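Local atomic coordinates of fibronectin-binding protein BBK32 (Borrelia burgdorferi, PDB entry 6N1L), a protein that binds fibronectin and, through the complement inhibitory domain described here, probably targets C1r to block the classical pathway of complement. Residues His97-Arg100 with Lys101-Ile105; Ile80-Ser83 with Val84-Ala88; Val16-Asn19 with Val20-Ile24; Asn104-Ala107 with Glu108-Leu112; Leu69-Asn72 with Phe73-Leu77. One frame throughout, in Å; residues are numbered along the deposited sequence.

Overall arrangement
All five contacts are i to i+4 arrangements within single helices of an all-helical domain; the three helices that carry them lie against one another, with helix 122-147 packing on all three. Along the chain the order is contact 3 on helix 9-44, contacts 5 and 2 on helix 66-87, then contacts 1 and 4 on helix 93-117, the last two sharing Asn-104 and Ile-105. Contacts 1 and 2 have centres about 9 Å apart, contacts 2 and 3 about 10 Å, and each of these pairs touches through side chains. Contact 5, about 7 Å from the centre of the chain, packs on contact 4. The helices turn apolar groups toward one another, and the two salt bridges both lie on helix 93-117.

Contact 1 (His97-Arg100 with Lys101-Ile105); sequences HAKR and KLENI
Lys-99 and Glu-103, one helical turn apart, form the ionic element of this contact. Lys-99 NZ lies 2.8 Å from Glu-103 OE1 in a salt bridge that is also a hydrogen bond, and it meets the oxygen from above the carboxylate plane, 62° out of it. The lysine gets there because its CG stands anti to the backbone N (chi1 -176°) and the chain then bends at chi2, which brings CE over the carboxylate as well, 3.4 Å from Glu-103 OE1.

The second side-chain element is a CH-pi contact. Lys-101 CD sits over one face of the His-97 imidazole, nearest to CE1 at 3.8 Å and displaced from the ring centre toward the rim. Beyond CD the lysine bends twice, at chi3 and chi4, so that its ammonium group turns away from the ring.

Beneath these pairs run the regular i to i+4 backbone hydrogen bonds, from Lys-101 N to His-97 O through Asn-104 N to Arg-100 O. Water 1 joins the last of them, donating to Arg-100 O at 3.0 Å and to Asn-104 OD1 at 3.2 Å, and so ties the amide side chain back to the preceding turn.

Leu-102 faces inward, its CG resting 3.3 Å from Ala-98 O. It reaches Ser-83 and Val-84 of helix 66-87 and Val-16 and Val-20 of helix 9-44, whereas Ala-98 touches Ile-147 of helix 122-147, His-97 and Lys-101 both lean on Ile-146 of that helix, and Lys-99 and Glu-103 border helix 66-87.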
# COMPACT_ATOMS: atom_id res chain seq x y z
N HIS A 97 -7.31 10.00 18.78
CA HIS A 97 -6.44 8.83 18.74
C HIS A 97 -6.31 8.30 17.31
O HIS A 97 -5.21 7.91 16.89
CB HIS A 97 -6.97 7.74 19.66
CG HIS A 97 -6.13 6.51 19.68
ND1 HIS A 97 -6.65 5.24 19.55
CD2 HIS A 97 -4.79 6.35 19.80
CE1 HIS A 97 -5.67 4.35 19.60
NE2 HIS A 97 -4.53 5.00 19.75
N ALA A 98 -7.41 8.26 16.57
CA ALA A 98 -7.34 7.91 15.15
C ALA A 98 -6.41 8.86 14.40
O ALA A 98 -5.60 8.42 13.58
CB ALA A 98 -8.73 7.93 14.53
N LYS A 99 -6.52 10.16 14.65
CA LYS A 99 -5.61 11.10 14.00
C LYS A 99 -4.15 10.78 14.33
O LYS A 99 -3.27 10.86 13.45
CB LYS A 99 -5.96 12.53 14.41
CG LYS A 99 -5.15 13.62 13.73
CD LYS A 99 -3.93 14.01 14.54
CE LYS A 99 -3.36 15.34 14.08
NZ LYS A 99 -2.22 15.75 14.95
N ARG A 100 -3.86 10.42 15.58
CA ARG A 100 -2.48 10.12 15.93
C ARG A 100 -1.98 8.88 15.19
O ARG A 100 -0.83 8.84 14.75
CB ARG A 100 -2.37 9.95 17.45
CG ARG A 100 -2.56 11.26 18.19
CD ARG A 100 -2.24 11.12 19.69
NE ARG A 100 -3.27 10.33 20.38
CZ ARG A 100 -4.37 10.84 20.92
NH1 ARG A 100 -4.60 12.15 20.85
NH2 ARG A 100 -5.24 10.05 21.53
N LYS A 101 -2.83 7.86 15.05
CA LYS A 101 -2.40 6.67 14.31
C LYS A 101 -2.14 7.00 12.85
O LYS A 101 -1.17 6.51 12.26
CB LYS A 101 -3.45 5.58 14.43
CG LYS A 101 -3.63 5.02 15.84
CD LYS A 101 -4.74 3.98 15.90
CE LYS A 101 -4.41 2.74 15.06
NZ LYS A 101 -3.08 2.15 15.42
N LEU A 102 -2.99 7.83 12.25
CA LEU A 102 -2.83 8.19 10.85
C LEU A 102 -1.53 8.97 10.62
O LEU A 102 -0.86 8.76 9.61
CB LEU A 102 -4.04 9.00 10.39
CG LEU A 102 -5.36 8.24 10.28
CD1 LEU A 102 -6.50 9.21 10.08
CD2 LEU A 102 -5.33 7.27 9.10
N GLU A 103 -1.17 9.87 11.53
CA GLU A 103 0.10 10.57 11.38
C GLU A 103 1.28 9.61 11.46
O GLU A 103 2.26 9.75 10.73
CB GLU A 103 0.22 11.67 12.42
CG GLU A 103 -0.72 12.81 12.14
CD GLU A 103 -0.31 14.10 12.84
OE1 GLU A 103 -0.19 14.08 14.08
OE2 GLU A 103 -0.12 15.13 12.13
N ASN A 104 1.20 8.61 12.35
CA ASN A 104 2.25 7.61 12.43
C ASN A 104 2.35 6.85 11.11
O ASN A 104 3.45 6.56 10.62
CB ASN A 104 1.97 6.63 13.56
CG ASN A 104 2.20 7.25 14.93
OD1 ASN A 104 3.03 8.14 15.09
ND2 ASN A 104 1.46 6.76 15.92
N ILE A 105 1.20 6.53 10.52
CA ILE A 105 1.19 5.78 9.26
C ILE A 105 1.73 6.62 8.12
O ILE A 105 2.47 6.12 7.26
CB ILE A 105 -0.24 5.28 8.99
CG1 ILE A 105 -0.56 4.11 9.92
CG2 ILE A 105 -0.46 4.95 7.50
CD1 ILE A 105 -2.02 3.84 10.07
O HOH W 1 1.10 10.36 16.42

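Contact 2 (Ile80-Ser83 with Val84-Ala88); sequences IQVS and VKTAA
Ile-80 opens the segment by accepting the amide of Val-84, with Val-84 N 2.8 Å from Ile-80 O. The valine also sets a methyl against the same oxygen: CG2, set anti to its own carbonyl carbon, lies 3.3 Å from Ile-80 O. The two side chains themselves meet more loosely, Ile-80 CG2 standing 4.3 Å from Val-84 CG2.

At Gln-81 the partner is the aliphatic part of Lys-85. Its CG, CD and CE all lie near the glutamine carbonyl, and a bend at chi3 (-136°) curls the chain back over the preceding turn to bring Lys-85 CE 3.2 Å from Gln-81 O. CE then touches Gln-81 CB at 3.9 Å. The glutamine amide leads off in another direction, and its NE2 bonds to Glu-106 OE2.

Val-82 O is gripped twice by one residue. Thr-86 N and Thr-86 OG1 both donate to it, each at 3.0 Å, and they arrive from opposite faces of the carbonyl plane. The hydroxyl is placed for this by a chi1 of -58°, which sets OG1 beside the threonine's own backbone N. The Val-82 and Thr-86 side chains run alongside each other, pointing the same way.

Ser-83 O takes the Ala-87 amide, and Ser-83 OG bonds back to Tyr-79 O, so the buried hydroxyl is satisfied within its own helix. Ile-80 and Ser-83 pack against helix 9-44, on Ala-23 and on Asn-19 and Val-20, while Val-84 and Ala-87 meet Glu-103 and Lys-99 of helix 93-117.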
# COMPACT_ATOMS: atom_id res chain seq x y z
N ILE A 80 -3.62 9.01 2.62
CA ILE A 80 -3.36 9.17 4.05
C ILE A 80 -3.13 10.64 4.40
O ILE A 80 -3.53 11.11 5.47
CB ILE A 80 -2.18 8.29 4.49
CG1 ILE A 80 -2.54 6.81 4.33
CG2 ILE A 80 -1.77 8.57 5.95
CD1 ILE A 80 -3.81 6.42 5.04
N GLN A 81 -2.48 11.39 3.51
CA GLN A 81 -2.21 12.79 3.81
C GLN A 81 -3.50 13.60 3.86
O GLN A 81 -3.64 14.48 4.72
CB GLN A 81 -1.24 13.38 2.79
CG GLN A 81 0.17 12.85 2.95
CD GLN A 81 1.17 13.53 2.03
OE1 GLN A 81 0.85 13.86 0.89
NE2 GLN A 81 2.38 13.73 2.53
N VAL A 82 -4.46 13.28 2.99
CA VAL A 82 -5.79 13.89 3.08
C VAL A 82 -6.48 13.46 4.38
O VAL A 82 -7.16 14.27 5.03
CB VAL A 82 -6.64 13.51 1.86
CG1 VAL A 82 -8.10 13.98 2.03
CG2 VAL A 82 -6.03 14.09 0.60
N SER A 83 -6.33 12.19 4.75
CA SER A 83 -6.92 11.71 6.00
C SER A 83 -6.39 12.50 7.19
O SER A 83 -7.16 12.91 8.06
CB SER A 83 -6.61 10.22 6.19
OG SER A 83 -7.44 9.43 5.36
N VAL A 84 -5.07 12.74 7.21
CA VAL A 84 -4.44 13.44 8.33
C VAL A 84 -4.89 14.89 8.37
O VAL A 84 -5.23 15.42 9.43
CB VAL A 84 -2.91 13.32 8.24
CG1 VAL A 84 -2.23 14.28 9.21
CG2 VAL A 84 -2.48 11.88 8.52
N LYS A 85 -4.92 15.55 7.20
CA LYS A 85 -5.37 16.94 7.17
C LYS A 85 -6.80 17.07 7.69
O LYS A 85 -7.11 17.98 8.48
CB LYS A 85 -5.26 17.50 5.75
CG LYS A 85 -3.83 17.83 5.33
CD LYS A 85 -3.64 17.82 3.80
CE LYS A 85 -2.34 17.10 3.41
NZ LYS A 85 -1.51 17.85 2.42
N THR A 86 -7.67 16.16 7.27
CA THR A 86 -9.06 16.19 7.72
C THR A 86 -9.17 15.82 9.19
O THR A 86 -9.89 16.48 9.95
CB THR A 86 -9.90 15.24 6.87
OG1 THR A 86 -9.79 15.62 5.49
CG2 THR A 86 -11.38 15.32 7.27
N ALA A 87 -8.44 14.80 9.63
CA ALA A 87 -8.52 14.39 11.03
C ALA A 87 -7.93 15.42 11.99
O ALA A 87 -8.18 15.32 13.20
CB ALA A 87 -7.81 13.05 11.24
N ALA A 88 -7.14 16.38 11.50
CA ALA A 88 -6.62 17.40 12.40
C ALA A 88 -7.73 18.28 12.97
O ALA A 88 -7.46 19.02 13.93
CB ALA A 88 -5.58 18.27 11.70

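Contact 3 (Val16-Asn19 with Val20-Ile24); sequences VKYN and VDSAI
Ser-22 donates twice to Tyr-18, through its amide and through its hydroxyl. Both Ser-22 N and Ser-22 OG lie 3.0 Å from Tyr-18 O, on opposite faces of the carbonyl plane, and the hydroxyl stands 35° out of that plane. Its chi1 of -57° turns OG back toward the preceding turn. The same oxygen is placed over one face of the Tyr-18 ring, 3.6 Å from CZ, so that one tyrosine supplies both the acceptor of the serine hydroxyl and the ring it lies against.

Further round the helix, Lys-17 and Asp-21 are oppositely charged neighbours without a salt bridge, Lys-17 NZ being 4.5 Å from Asp-21 OD2. The aspartate's stronger partner is Gln-144, which bonds to OD1 and also donates to Lys-17 O. Asn-19 ND2 bonds to Gly-15 O and also lies at the edge of the Tyr-18 ring, in its plane.

The apolar side is formed by two valines pointing the same way. Val-16 CG1 meets Val-20 CG2 at 3.9 Å, and that Val-20 methyl also comes within 3.1 Å of Val-16 O. Both valines touch Leu-102 of helix 93-117. An apolar inner face beside a more polar outer one is the amphipathic pattern of a helix in a helical bundle.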
# COMPACT_ATOMS: atom_id res chain seq x y z
N VAL A 16 -12.59 11.23 6.36
CA VAL A 16 -11.52 10.35 6.82
C VAL A 16 -11.85 8.90 6.50
O VAL A 16 -10.99 8.14 6.02
CB VAL A 16 -11.26 10.57 8.32
CG1 VAL A 16 -10.46 9.42 8.90
CG2 VAL A 16 -10.53 11.90 8.52
N LYS A 17 -13.11 8.50 6.70
CA LYS A 17 -13.51 7.13 6.40
C LYS A 17 -13.31 6.80 4.93
O LYS A 17 -12.82 5.72 4.58
CB LYS A 17 -14.97 6.91 6.81
CG LYS A 17 -15.48 5.51 6.51
CD LYS A 17 -16.97 5.51 6.23
CE LYS A 17 -17.36 4.34 5.33
NZ LYS A 17 -18.32 4.76 4.28
N TYR A 18 -13.65 7.73 4.04
CA TYR A 18 -13.49 7.48 2.61
C TYR A 18 -12.01 7.32 2.25
O TYR A 18 -11.64 6.40 1.51
CB TYR A 18 -14.10 8.61 1.78
CG TYR A 18 -13.72 8.50 0.33
CD1 TYR A 18 -14.36 7.58 -0.50
CD2 TYR A 18 -12.71 9.29 -0.22
CE1 TYR A 18 -14.01 7.46 -1.83
CE2 TYR A 18 -12.35 9.17 -1.55
CZ TYR A 18 -13.01 8.25 -2.36
OH TYR A 18 -12.66 8.13 -3.69
N ASN A 19 -11.17 8.22 2.75
CA ASN A 19 -9.77 8.19 2.34
C ASN A 19 -9.03 7.01 2.97
O ASN A 19 -8.13 6.45 2.34
CB ASN A 19 -9.10 9.52 2.67
CG ASN A 19 -9.47 10.61 1.68
OD1 ASN A 19 -8.82 10.77 0.65
ND2 ASN A 19 -10.53 11.36 1.99
N VAL A 20 -9.39 6.63 4.20
CA VAL A 20 -8.79 5.44 4.81
C VAL A 20 -9.20 4.19 4.04
O VAL A 20 -8.36 3.31 3.75
CB VAL A 20 -9.16 5.36 6.30
CG1 VAL A 20 -8.71 4.03 6.88
CG2 VAL A 20 -8.52 6.52 7.05
N ASP A 21 -10.48 4.09 3.67
CA ASP A 21 -10.93 2.95 2.87
C ASP A 21 -10.18 2.88 1.55
O ASP A 21 -9.77 1.79 1.11
CB ASP A 21 -12.43 3.05 2.60
CG ASP A 21 -13.27 2.36 3.66
OD1 ASP A 21 -12.69 1.75 4.60
OD2 ASP A 21 -14.52 2.45 3.57
N SER A 22 -9.99 4.03 0.89
CA SER A 22 -9.23 4.05 -0.36
C SER A 22 -7.78 3.65 -0.13
O SER A 22 -7.17 3.01 -0.99
CB SER A 22 -9.31 5.43 -1.00
OG SER A 22 -10.65 5.81 -1.22
N ALA A 23 -7.20 4.04 1.00
CA ALA A 23 -5.83 3.65 1.28
C ALA A 23 -5.73 2.15 1.48
O ALA A 23 -4.77 1.51 1.02
CB ALA A 23 -5.30 4.40 2.51
N ILE A 24 -6.72 1.56 2.15
CA ILE A 24 -6.76 0.12 2.38
C ILE A 24 -6.81 -0.60 1.04
O ILE A 24 -6.06 -1.56 0.79
CB ILE A 24 -7.94 -0.26 3.27
CG1 ILE A 24 -7.72 0.24 4.70
CG2 ILE A 24 -8.16 -1.78 3.28
CD1 ILE A 24 -8.90 -0.02 5.64

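Contact 4 (Asn104-Ala107 with Glu108-Leu112); sequences NIEA and EIKTL
Lys-110 reaches back along the helix to Glu-106, and its chain can be followed outward from the backbone. CB lies 3.5 Å from Ala-107 O; CG, anti to the lysine's carbonyl carbon at a chi1 of -73°, passes Glu-106 O at 3.7 Å. The chain stays extended from there. CE comes alongside the glutamate, 3.7 Å from Glu-106 OE2, and NZ ends 3.2 Å from that same oxygen in a salt bridge whose hydrogen bond is weak. The two side chains lie side by side and point the same way, and of the two carboxylate oxygens the ammonium group meets OE2 alone. That oxygen has a second donor in Gln-81 NE2 of helix 66-87; two positive or partly positive groups would be expected to favour the ionised glutamate.

The next residue repeats the backward reach with a hydroxyl: Thr-111 OG1 makes a weak bond to Ala-107 O, which already accepts the Thr-111 amide at 3.1 Å.

On the inward side Ile-109 CD1 meets Ile-105 CG2 at 3.9 Å, the branched chains crossing at a slant. Ile-109 CG1 also rests 3.2 Å from Ile-105 O. This side is enclosed by two helices: Ile-109 packs on Leu-76 and Ile-80 of helix 66-87 and on Met-136 of helix 122-147, the latter helix also receiving Ile-105 at Leu-140.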
# COMPACT_ATOMS: atom_id res chain seq x y z
N ASN A 104 1.20 8.61 12.35
CA ASN A 104 2.25 7.61 12.43
C ASN A 104 2.35 6.85 11.11
O ASN A 104 3.45 6.56 10.62
CB ASN A 104 1.97 6.63 13.56
CG ASN A 104 2.20 7.25 14.93
OD1 ASN A 104 3.03 8.14 15.09
ND2 ASN A 104 1.46 6.76 15.92
N ILE A 105 1.20 6.53 10.52
CA ILE A 105 1.19 5.78 9.26
C ILE A 105 1.73 6.62 8.12
O ILE A 105 2.47 6.12 7.26
CB ILE A 105 -0.24 5.28 8.99
CG1 ILE A 105 -0.56 4.11 9.92
CG2 ILE A 105 -0.46 4.95 7.50
CD1 ILE A 105 -2.02 3.84 10.07
N GLU A 106 1.37 7.91 8.08
CA GLU A 106 1.94 8.81 7.08
C GLU A 106 3.46 8.77 7.11
O GLU A 106 4.11 8.63 6.07
CB GLU A 106 1.44 10.24 7.29
CG GLU A 106 1.94 11.21 6.22
CD GLU A 106 1.70 12.67 6.57
OE1 GLU A 106 1.23 12.96 7.70
OE2 GLU A 106 1.99 13.53 5.71
N ALA A 107 4.05 8.87 8.31
CA ALA A 107 5.51 8.86 8.41
C ALA A 107 6.09 7.54 7.93
O ALA A 107 7.12 7.51 7.23
CB ALA A 107 5.93 9.16 9.85
N GLU A 108 5.44 6.42 8.26
CA GLU A 108 5.91 5.11 7.80
C GLU A 108 5.87 5.01 6.28
O GLU A 108 6.79 4.46 5.67
CB GLU A 108 5.08 3.99 8.44
CG GLU A 108 5.38 2.56 7.91
CD GLU A 108 6.71 1.98 8.37
OE1 GLU A 108 7.34 2.57 9.27
OE2 GLU A 108 7.13 0.91 7.83
N ILE A 109 4.81 5.54 5.66
CA ILE A 109 4.71 5.48 4.19
C ILE A 109 5.89 6.21 3.56
O ILE A 109 6.48 5.74 2.57
CB ILE A 109 3.36 6.06 3.71
CG1 ILE A 109 2.22 5.17 4.17
CG2 ILE A 109 3.31 6.14 2.18
CD1 ILE A 109 0.86 5.73 3.90
N LYS A 110 6.28 7.34 4.15
CA LYS A 110 7.42 8.07 3.61
C LYS A 110 8.70 7.25 3.73
O LYS A 110 9.54 7.26 2.81
CB LYS A 110 7.56 9.42 4.30
CG LYS A 110 6.48 10.42 3.86
CD LYS A 110 6.61 11.74 4.60
CE LYS A 110 5.36 12.58 4.42
NZ LYS A 110 5.14 13.50 5.57
N THR A 111 8.85 6.51 4.82
CA THR A 111 10.02 5.65 4.99
C THR A 111 10.04 4.53 3.95
O THR A 111 11.10 4.20 3.41
CB THR A 111 10.03 5.05 6.40
OG1 THR A 111 10.14 6.11 7.36
CG2 THR A 111 11.20 4.11 6.59
N LEU A 112 8.88 3.96 3.65
CA LEU A 112 8.80 2.92 2.63
C LEU A 112 9.11 3.46 1.24
O LEU A 112 9.76 2.79 0.43
CB LEU A 112 7.41 2.27 2.65
CG LEU A 112 7.01 1.60 3.96
CD1 LEU A 112 5.62 0.97 3.82
CD2 LEU A 112 8.03 0.55 4.38

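Contact 5 (Leu69-Asn72 with Phe73-Leu77); sequences LEKN and FKTLL
Leu-69 and Phe-73 form the dense side of this turn, which belongs to one helix of a helical bundle. The leucine and the phenylalanine run alongside each other, and Leu-69 CD1 lies 3.7 Å from both CD1 and CE1 of the ring. The ring's edge, meanwhile, is turned to the backbone: Leu-69 O lies in the ring plane, 3.5 Å from Phe-73 CD1, while also accepting the Phe-73 amide. Around the pair the other helices close in, with Leu-112, Ile-113 and Ile-116 of helix 93-117 and Ile-129 and Ile-133 of helix 122-147 against the ring, and Leu-122 and Tyr-126 against the leucine.

The other side of the helix is polar and looser. Lys-71 is exposed, and its side chain comes no closer than 4.3 Å to that of Thr-75, measured from NZ to OG1. The backbone is regular there, Thr-75 N donating to Lys-71 O at 2.9 Å. What joins the two side chains is solvent. Water 2 accepts a hydrogen bond from Lys-71 NZ at 2.8 Å and is hydrogen-bonded to Thr-75 OG1 at 3.0 Å.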
# COMPACT_ATOMS: atom_id res chain seq x y z
N LEU A 69 4.83 0.69 -9.12
CA LEU A 69 4.91 0.59 -7.66
C LEU A 69 4.97 1.98 -7.03
O LEU A 69 4.31 2.25 -6.01
CB LEU A 69 6.11 -0.26 -7.26
CG LEU A 69 6.44 -0.36 -5.76
CD1 LEU A 69 5.26 -0.97 -5.01
CD2 LEU A 69 7.71 -1.15 -5.47
N GLU A 70 5.75 2.88 -7.63
CA GLU A 70 5.90 4.21 -7.06
C GLU A 70 4.60 5.01 -7.19
O GLU A 70 4.23 5.76 -6.28
CB GLU A 70 7.09 4.93 -7.71
CG GLU A 70 8.37 4.83 -6.89
CD GLU A 70 9.65 4.99 -7.70
OE1 GLU A 70 9.56 5.14 -8.94
OE2 GLU A 70 10.76 4.98 -7.10
N LYS A 71 3.89 4.83 -8.32
CA LYS A 71 2.58 5.45 -8.49
C LYS A 71 1.61 4.98 -7.41
O LYS A 71 0.94 5.80 -6.77
CB LYS A 71 2.02 5.14 -9.87
CG LYS A 71 0.71 5.82 -10.19
CD LYS A 71 0.83 7.33 -9.99
CE LYS A 71 -0.12 8.10 -10.90
NZ LYS A 71 -1.16 8.84 -10.11
N ASN A 72 1.53 3.67 -7.20
CA ASN A 72 0.65 3.15 -6.16
C ASN A 72 1.04 3.68 -4.78
O ASN A 72 0.16 3.94 -3.94
CB ASN A 72 0.68 1.62 -6.17
CG ASN A 72 -0.08 1.03 -7.35
OD1 ASN A 72 -0.91 1.70 -7.97
ND2 ASN A 72 0.19 -0.23 -7.66
N PHE A 73 2.34 3.85 -4.51
CA PHE A 73 2.71 4.40 -3.20
C PHE A 73 2.37 5.88 -3.10
O PHE A 73 1.98 6.36 -2.03
CB PHE A 73 4.19 4.16 -2.90
CG PHE A 73 4.42 2.98 -1.99
CD1 PHE A 73 4.54 1.71 -2.52
CD2 PHE A 73 4.47 3.14 -0.62
CE1 PHE A 73 4.73 0.60 -1.68
CE2 PHE A 73 4.65 2.06 0.22
CZ PHE A 73 4.79 0.78 -0.31
N LYS A 74 2.48 6.63 -4.19
CA LYS A 74 2.05 8.02 -4.13
C LYS A 74 0.55 8.12 -3.92
O LYS A 74 0.08 8.97 -3.15
CB LYS A 74 2.48 8.79 -5.38
CG LYS A 74 3.95 9.24 -5.30
CD LYS A 74 4.31 9.73 -3.89
CE LYS A 74 5.75 10.24 -3.81
NZ LYS A 74 6.11 10.84 -2.47
N THR A 75 -0.23 7.24 -4.57
CA THR A 75 -1.66 7.19 -4.33
C THR A 75 -1.95 6.89 -2.86
O THR A 75 -2.78 7.56 -2.22
CB THR A 75 -2.32 6.14 -5.22
OG1 THR A 75 -2.19 6.51 -6.61
CG2 THR A 75 -3.78 5.97 -4.87
N LEU A 76 -1.25 5.90 -2.30
CA LEU A 76 -1.42 5.57 -0.89
C LEU A 76 -1.08 6.75 0.02
O LEU A 76 -1.85 7.09 0.93
CB LEU A 76 -0.57 4.35 -0.54
CG LEU A 76 -0.47 3.94 0.94
CD1 LEU A 76 -1.85 3.64 1.51
CD2 LEU A 76 0.41 2.71 1.05
N LEU A 77 0.08 7.37 -0.19
CA LEU A 77 0.47 8.53 0.61
C LEU A 77 -0.58 9.63 0.53
O LEU A 77 -0.99 10.21 1.55
CB LEU A 77 1.83 9.04 0.16
CG LEU A 77 2.45 10.19 0.95
CD1 LEU A 77 2.54 9.86 2.46
CD2 LEU A 77 3.81 10.59 0.38
O HOH W 2 -1.49 9.30 -7.37